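Local coordinates for novel protein similar to vertebrate potassium voltage-gated channel, subfamily H (Eag-related) family (PDB 3UKN) that probably forms the pore of a voltage-gated potassium channel, here seen as its cytoplasmic C-linker and cyclic nucleotide-binding homology domain, at residues T100-P105 / Y167-Y172. Sequence-based numbering, arbitrary orientation.
Sequences TSFCAP and YCDLQY
Pro105 lies over one face of the Tyr167 ring, its CD 3.5 Å from the centroid and only 8° off the ring normal, a CH-pi contact just past the end of an antiparallel strand pair. Strand 99-103 is an outermost strand, within this chain, of one sheet of the beta-roll of the cyclic nucleotide-binding homology domain, and 168-174 is its neighbour. Tyr167 CG stands anti to the carbonyl carbon (chi1 -74°), which sets the ring with one face against Pro105 CD, while CE1 also brushes Ala104 CB. The Phe102 ring is poorly ordered and comes no closer to Asp169 than 4.4 Å, from CE1 to OD2.

Ser101 and Leu170 form a hydrogen-bonded pair with two backbone bonds, as do Cys103 and Cys168; Cys103 N to Cys168 O is the most bent of the four, at 131°. On the buried face of these residues Cys103 CB packs against Cys168 CB (3.9 Å) and Leu170 CD1 (4.1 Å), with Met127 of the facing sheet touching Cys168 and Leu170. Across the other face Thr100 and Gln171 run side by side, CG2 to CG at 3.6 Å; Gln171 NE2 hydrogen-bonds Glu76 OE1 and Gln171 OE1 hydrogen-bonds Leu77 N. Ser101 OG donates to Phe102 O and also bonds Leu13 N. Tyr172 OH bonds Asp53 N and meets, at 2.9 Å, a water that donates to Thr100 O.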
loop_
_atom_site.group_PDB
_atom_site.type_symbol
_atom_site.label_atom_id
_atom_site.label_comp_id
_atom_site.label_asym_id
_atom_site.label_seq_id
_atom_site.Cartn_x
_atom_site.Cartn_y
_atom_site.Cartn_z
ATOM N N THR B 100 -3.264 9.509 9.239
ATOM C CA THR B 100 -2.523 10.324 10.180
ATOM C C THR B 100 -1.223 9.631 10.549
ATOM O O THR B 100 -1.102 8.403 10.433
ATOM C CB THR B 100 -3.330 10.527 11.462
ATOM O OG1 THR B 100 -3.623 9.249 12.033
ATOM C CG2 THR B 100 -4.648 11.253 11.162
ATOM N N SER B 101 -0.237 10.400 10.990
ATOM C CA SER B 101 1.003 9.799 11.460
ATOM C C SER B 101 1.748 10.753 12.358
ATOM O O SER B 101 1.774 11.957 12.097
ATOM C CB SER B 101 1.908 9.370 10.295
ATOM O OG SER B 101 3.125 8.792 10.772
ATOM N N PHE B 102 2.332 10.206 13.420
ATOM C CA PHE B 102 3.249 10.944 14.274
ATOM C C PHE B 102 4.551 11.036 13.511
ATOM O O PHE B 102 4.837 10.202 12.642
ATOM C CB PHE B 102 3.494 10.221 15.609
ATOM C CG PHE B 102 2.284 10.153 16.503
ATOM C CD1 PHE B 102 2.027 11.157 17.425
ATOM C CD2 PHE B 102 1.411 9.078 16.433
ATOM C CE1 PHE B 102 0.916 11.095 18.250
ATOM C CE2 PHE B 102 0.303 9.013 17.255
ATOM C CZ PHE B 102 0.055 10.023 18.163
ATOM N N CYS B 103 5.336 12.049 13.835
ATOM C CA CYS B 103 6.607 12.285 13.179
ATOM C C CYS B 103 7.587 12.756 14.262
ATOM O O CYS B 103 7.217 13.499 15.169
ATOM C CB CYS B 103 6.418 13.338 12.068
ATOM S SG CYS B 103 7.799 13.486 10.915
ATOM N N ALA B 104 8.825 12.287 14.199
ATOM C CA ALA B 104 9.808 12.632 15.221
ATOM C C ALA B 104 10.691 13.789 14.763
ATOM O O ALA B 104 10.849 14.023 13.557
ATOM C CB ALA B 104 10.658 11.424 15.568
ATOM N N PRO B 105 11.267 14.526 15.722
ATOM C CA PRO B 105 12.158 15.631 15.371
ATOM C C PRO B 105 13.283 15.143 14.467
ATOM O O PRO B 105 13.881 14.116 14.747
ATOM C CB PRO B 105 12.726 16.062 16.728
ATOM C CG PRO B 105 11.706 15.646 17.711
ATOM C CD PRO B 105 11.124 14.370 17.177
ATOM N N TYR B 167 8.157 17.003 17.622
ATOM C CA TYR B 167 7.152 15.970 17.444
ATOM C C TYR B 167 5.973 16.576 16.717
ATOM O O TYR B 167 5.478 17.637 17.112
ATOM C CB TYR B 167 6.742 15.379 18.791
ATOM C CG TYR B 167 7.822 14.487 19.337
ATOM C CD1 TYR B 167 7.981 13.203 18.837
ATOM C CD2 TYR B 167 8.715 14.936 20.299
ATOM C CE1 TYR B 167 8.977 12.371 19.295
ATOM C CE2 TYR B 167 9.733 14.106 20.768
ATOM C CZ TYR B 167 9.853 12.818 20.258
ATOM O OH TYR B 167 10.841 11.961 20.686
ATOM N N CYS B 168 5.556 15.912 15.635
ATOM C CA CYS B 168 4.478 16.394 14.766
ATOM C C CYS B 168 3.350 15.388 14.601
ATOM O O CYS B 168 3.563 14.177 14.572
ATOM C CB CYS B 168 5.012 16.713 13.370
ATOM S SG CYS B 168 6.107 18.112 13.276
ATOM N N ASP B 169 2.143 15.917 14.467
ATOM C CA ASP B 169 0.977 15.109 14.165
ATOM C C ASP B 169 0.422 15.532 12.805
ATOM O O ASP B 169 -0.084 16.645 12.642
ATOM C CB ASP B 169 -0.073 15.283 15.254
ATOM C CG ASP B 169 -1.196 14.285 15.141
ATOM O OD1 ASP B 169 -1.505 13.855 14.008
ATOM O OD2 ASP B 169 -1.776 13.935 16.188
ATOM N N LEU B 170 0.524 14.636 11.830
ATOM C CA LEU B 170 0.177 14.945 10.459
ATOM C C LEU B 170 -1.041 14.175 9.969
ATOM O O LEU B 170 -1.276 13.046 10.383
ATOM C CB LEU B 170 1.365 14.609 9.563
ATOM C CG LEU B 170 2.665 15.328 9.913
ATOM C CD1 LEU B 170 3.837 14.672 9.183
ATOM C CD2 LEU B 170 2.554 16.784 9.533
ATOM N N GLN B 171 -1.818 14.803 9.094
ATOM C CA GLN B 171 -2.851 14.116 8.335
ATOM C C GLN B 171 -2.477 14.202 6.876
ATOM O O GLN B 171 -1.701 15.071 6.482
ATOM C CB GLN B 171 -4.218 14.770 8.526
ATOM C CG GLN B 171 -4.777 14.617 9.903
ATOM C CD GLN B 171 -6.165 15.194 10.039
ATOM O OE1 GLN B 171 -6.745 15.715 9.079
ATOM N NE2 GLN B 171 -6.711 15.107 11.242
ATOM N N TYR B 172 -3.057 13.332 6.058
ATOM C CA TYR B 172 -2.711 13.327 4.646
ATOM C C TYR B 172 -3.670 12.480 3.832
ATOM O O TYR B 172 -4.384 11.627 4.370
ATOM C CB TYR B 172 -1.257 12.846 4.451
ATOM C CG TYR B 172 -1.010 11.384 4.792
ATOM C CD1 TYR B 172 -1.151 10.383 3.822
ATOM C CD2 TYR B 172 -0.618 11.001 6.081
ATOM C CE1 TYR B 172 -0.905 9.018 4.134
ATOM C CE2 TYR B 172 -0.374 9.638 6.397
ATOM C CZ TYR B 172 -0.527 8.664 5.424
ATOM O OH TYR B 172 -0.282 7.341 5.749
HETATM O O HOH W 1 -0.537 6.483 8.526
#